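PDB 4A6D: hydroxyindole o-methyltransferase from Homo sapiens, which catalyses the last step of melatonin synthesis, transferring a methyl group from S-adenosylmethionine to the hydroxyl of N-acetylserotonin. Local coordinates for residues V253-A258 and V281-L286. Residues are numbered along the deposited sequence; the frame is centred on the assembly and turned at random.
Sequences VLHDWA and VIESLL. With SAM (S-adenosylmethionine), chain D.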
loop_
_atom_site.group_PDB
_atom_site.type_symbol
_atom_site.label_atom_id
_atom_site.label_comp_id
_atom_site.label_asym_id
_atom_site.label_seq_id
_atom_site.Cartn_x
_atom_site.Cartn_y
_atom_site.Cartn_z
ATOM N N VAL A 253 0.711 -22.247 -11.790
ATOM C CA VAL A 253 0.737 -22.184 -13.237
ATOM C C VAL A 253 -0.675 -21.831 -13.675
ATOM O O VAL A 253 -0.851 -20.842 -14.341
ATOM C CB VAL A 253 1.272 -23.509 -13.875
ATOM C CG1 VAL A 253 1.018 -23.539 -15.376
ATOM C CG2 VAL A 253 2.751 -23.710 -13.562
ATOM N N LEU A 254 -1.680 -22.611 -13.256
ATOM C CA LEU A 254 -3.083 -22.421 -13.652
ATOM C C LEU A 254 -3.648 -21.016 -13.368
ATOM O O LEU A 254 -4.390 -20.457 -14.179
ATOM C CB LEU A 254 -3.974 -23.547 -13.041
ATOM C CG LEU A 254 -3.744 -24.979 -13.562
ATOM C CD1 LEU A 254 -4.751 -25.956 -12.963
ATOM C CD2 LEU A 254 -3.803 -25.050 -15.104
ATOM N N HIS A 255 -3.260 -20.422 -12.257
ATOM C CA HIS A 255 -3.750 -19.081 -11.918
ATOM C C HIS A 255 -3.304 -17.968 -12.897
ATOM O O HIS A 255 -3.920 -16.902 -12.899
ATOM C CB HIS A 255 -3.482 -18.742 -10.432
ATOM C CG HIS A 255 -2.068 -18.347 -10.128
ATOM N ND1 HIS A 255 -1.753 -17.615 -8.994
ATOM C CD2 HIS A 255 -0.929 -18.573 -10.822
ATOM C CE1 HIS A 255 -0.445 -17.407 -9.053
ATOM N NE2 HIS A 255 0.092 -17.989 -10.119
ATOM N N ASP A 256 -2.265 -18.223 -13.743
ATOM C CA ASP A 256 -1.755 -17.217 -14.698
ATOM C C ASP A 256 -2.616 -17.095 -15.936
ATOM O O ASP A 256 -2.458 -16.139 -16.704
ATOM C CB ASP A 256 -0.330 -17.576 -15.175
ATOM C CG ASP A 256 0.772 -17.644 -14.127
ATOM O OD1 ASP A 256 0.756 -16.809 -13.187
ATOM O OD2 ASP A 256 1.724 -18.456 -14.317
ATOM N N TRP A 257 -3.476 -18.094 -16.172
ATOM C CA TRP A 257 -4.238 -18.202 -17.402
ATOM C C TRP A 257 -5.727 -18.322 -17.228
ATOM O O TRP A 257 -6.201 -18.791 -16.201
ATOM C CB TRP A 257 -3.747 -19.431 -18.197
ATOM C CG TRP A 257 -2.254 -19.634 -18.261
ATOM C CD1 TRP A 257 -1.530 -20.611 -17.637
ATOM C CD2 TRP A 257 -1.313 -18.858 -19.022
ATOM N NE1 TRP A 257 -0.198 -20.511 -17.985
ATOM C CE2 TRP A 257 -0.034 -19.422 -18.810
ATOM C CE3 TRP A 257 -1.434 -17.766 -19.904
ATOM C CZ2 TRP A 257 1.121 -18.923 -19.435
ATOM C CZ3 TRP A 257 -0.292 -17.280 -20.548
ATOM C CH2 TRP A 257 0.967 -17.854 -20.310
ATOM N N ALA A 258 -6.456 -17.988 -18.286
ATOM C CA ALA A 258 -7.900 -18.111 -18.393
ATOM C C ALA A 258 -8.283 -19.606 -18.596
ATOM O O ALA A 258 -7.423 -20.445 -18.904
ATOM C CB ALA A 258 -8.395 -17.265 -19.556
ATOM N N VAL A 281 -1.978 -30.057 -8.340
ATOM C CA VAL A 281 -2.223 -28.635 -8.562
ATOM C C VAL A 281 -2.016 -27.927 -7.236
ATOM O O VAL A 281 -2.622 -28.319 -6.234
ATOM C CB VAL A 281 -3.617 -28.361 -9.191
ATOM C CG1 VAL A 281 -3.931 -26.854 -9.218
ATOM C CG2 VAL A 281 -3.720 -28.987 -10.596
ATOM N N ILE A 282 -1.088 -26.955 -7.213
ATOM C CA ILE A 282 -0.770 -26.216 -5.992
ATOM C C ILE A 282 -1.109 -24.765 -6.217
ATOM O O ILE A 282 -0.443 -24.091 -6.989
ATOM C CB ILE A 282 0.685 -26.417 -5.492
ATOM C CG1 ILE A 282 0.917 -27.893 -5.127
ATOM C CG2 ILE A 282 0.980 -25.463 -4.279
ATOM C CD1 ILE A 282 2.310 -28.290 -5.062
ATOM N N GLU A 283 -2.196 -24.317 -5.575
ATOM C CA GLU A 283 -2.726 -22.967 -5.695
ATOM C C GLU A 283 -3.381 -22.544 -4.363
ATOM O O GLU A 283 -3.660 -23.391 -3.513
ATOM C CB GLU A 283 -3.766 -22.879 -6.852
ATOM C CG GLU A 283 -3.275 -23.174 -8.271
ATOM C CD GLU A 283 -2.462 -22.106 -8.970
ATOM O OE1 GLU A 283 -1.848 -21.275 -8.268
ATOM O OE2 GLU A 283 -2.360 -22.153 -10.217
ATOM N N SER A 284 -3.619 -21.230 -4.208
ATOM C CA SER A 284 -4.310 -20.661 -3.056
ATOM C C SER A 284 -5.793 -20.749 -3.388
ATOM O O SER A 284 -6.291 -20.069 -4.293
ATOM C CB SER A 284 -3.901 -19.198 -2.827
ATOM O OG SER A 284 -4.229 -18.857 -1.487
ATOM N N LEU A 285 -6.485 -21.595 -2.677
ATOM C CA LEU A 285 -7.892 -21.859 -2.935
ATOM C C LEU A 285 -8.813 -20.777 -2.433
ATOM O O LEU A 285 -8.687 -20.326 -1.297
ATOM C CB LEU A 285 -8.309 -23.243 -2.373
ATOM C CG LEU A 285 -7.671 -24.478 -3.029
ATOM C CD1 LEU A 285 -8.046 -25.751 -2.273
ATOM C CD2 LEU A 285 -8.073 -24.602 -4.485
ATOM N N LEU A 286 -9.744 -20.360 -3.291
ATOM C CA LEU A 286 -10.749 -19.368 -2.924
ATOM C C LEU A 286 -11.887 -20.075 -2.207
ATOM O O LEU A 286 -12.246 -21.184 -2.606
ATOM C CB LEU A 286 -11.312 -18.683 -4.182
ATOM C CG LEU A 286 -10.794 -17.313 -4.542
ATOM C CD1 LEU A 286 -11.560 -16.792 -5.709
ATOM C CD2 LEU A 286 -10.934 -16.305 -3.394
HETATM N N SAM D . 6.106 -23.326 -10.162
HETATM C CA SAM D . 6.921 -22.180 -9.703
HETATM C C SAM D . 6.611 -21.613 -8.302
HETATM O O SAM D . 5.482 -21.739 -7.874
HETATM O OXT SAM D . 7.471 -21.020 -7.574
HETATM C CB SAM D . 6.856 -21.138 -10.790
HETATM C CG SAM D . 5.481 -20.473 -10.924
HETATM S SD SAM D . 5.610 -19.163 -12.194
HETATM C CE SAM D . 4.168 -18.242 -11.850
HETATM C "C5'" SAM D . 4.956 -19.957 -13.699
HETATM C "C4'" SAM D . 6.140 -20.724 -14.305
HETATM O "O4'" SAM D . 5.650 -21.242 -15.529
HETATM C "C3'" SAM D . 7.360 -19.786 -14.649
HETATM O "O3'" SAM D . 8.590 -20.319 -14.130
HETATM C "C2'" SAM D . 7.290 -19.706 -16.209
HETATM O "O2'" SAM D . 8.511 -19.506 -16.921
HETATM C "C1'" SAM D . 6.677 -21.079 -16.540
HETATM N N9 SAM D . 6.049 -21.115 -17.877
HETATM C C8 SAM D . 5.186 -20.163 -18.415
HETATM N N7 SAM D . 4.816 -20.523 -19.608
HETATM C C5 SAM D . 5.461 -21.705 -19.953
HETATM C C6 SAM D . 5.495 -22.551 -21.077
HETATM N N6 SAM D . 4.697 -22.266 -22.134
HETATM N N1 SAM D . 6.252 -23.705 -21.039
HETATM C C2 SAM D . 7.043 -23.991 -19.996
HETATM N N3 SAM D . 7.039 -23.195 -18.916
HETATM C C4 SAM D . 6.248 -22.108 -18.823
#
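Val281 opens the contact from strand 278-283 with its two methyls turned to Leu254, Val281 CG1 lying 3.9 Å from Leu254 CD1, and the two side chains cross at about a right angle. Two residues on, Glu283 illustrates how a buried acid can reach from a strand to a neighbouring turn. Its chain bends about the CB-CG bond (chi2 -76°), which brings the carboxylate up to the start of the 3-10 turn 254-256. There Glu283 OE2 accepts a hydrogen bond of 2.8 Å from His255 N, which meets it from above the carboxylate plane. Leu254 N, 3.1 Å from Glu283 OE2, is too poorly angled to bond but probably adds to the favourable electrostatics. The other oxygen, Glu283 OE1, rides over one face of the His255 imidazole, 3.5 Å from His255 CG and offset toward the rim. Were Glu283 replaced by an alanine, His255 N would probably lose this acceptor and the imidazole the oxygen over one face, so that the turn could shift. His255, the inferred proton donor/acceptor, also bonds through ND1 to Glu311, while its ring edge lies near the SAM methyl carbon CE. The pairing thus joins the turn that carries the probable catalytic histidine to the central sheet of the class I, Rossmann-like fold: the turn links strand 247-251 to helix 259-272, strand 278-283 is the parallel neighbour of 247-251, and Tyr317 of helix 314-324 packs against Leu254, Val281 and Glu283.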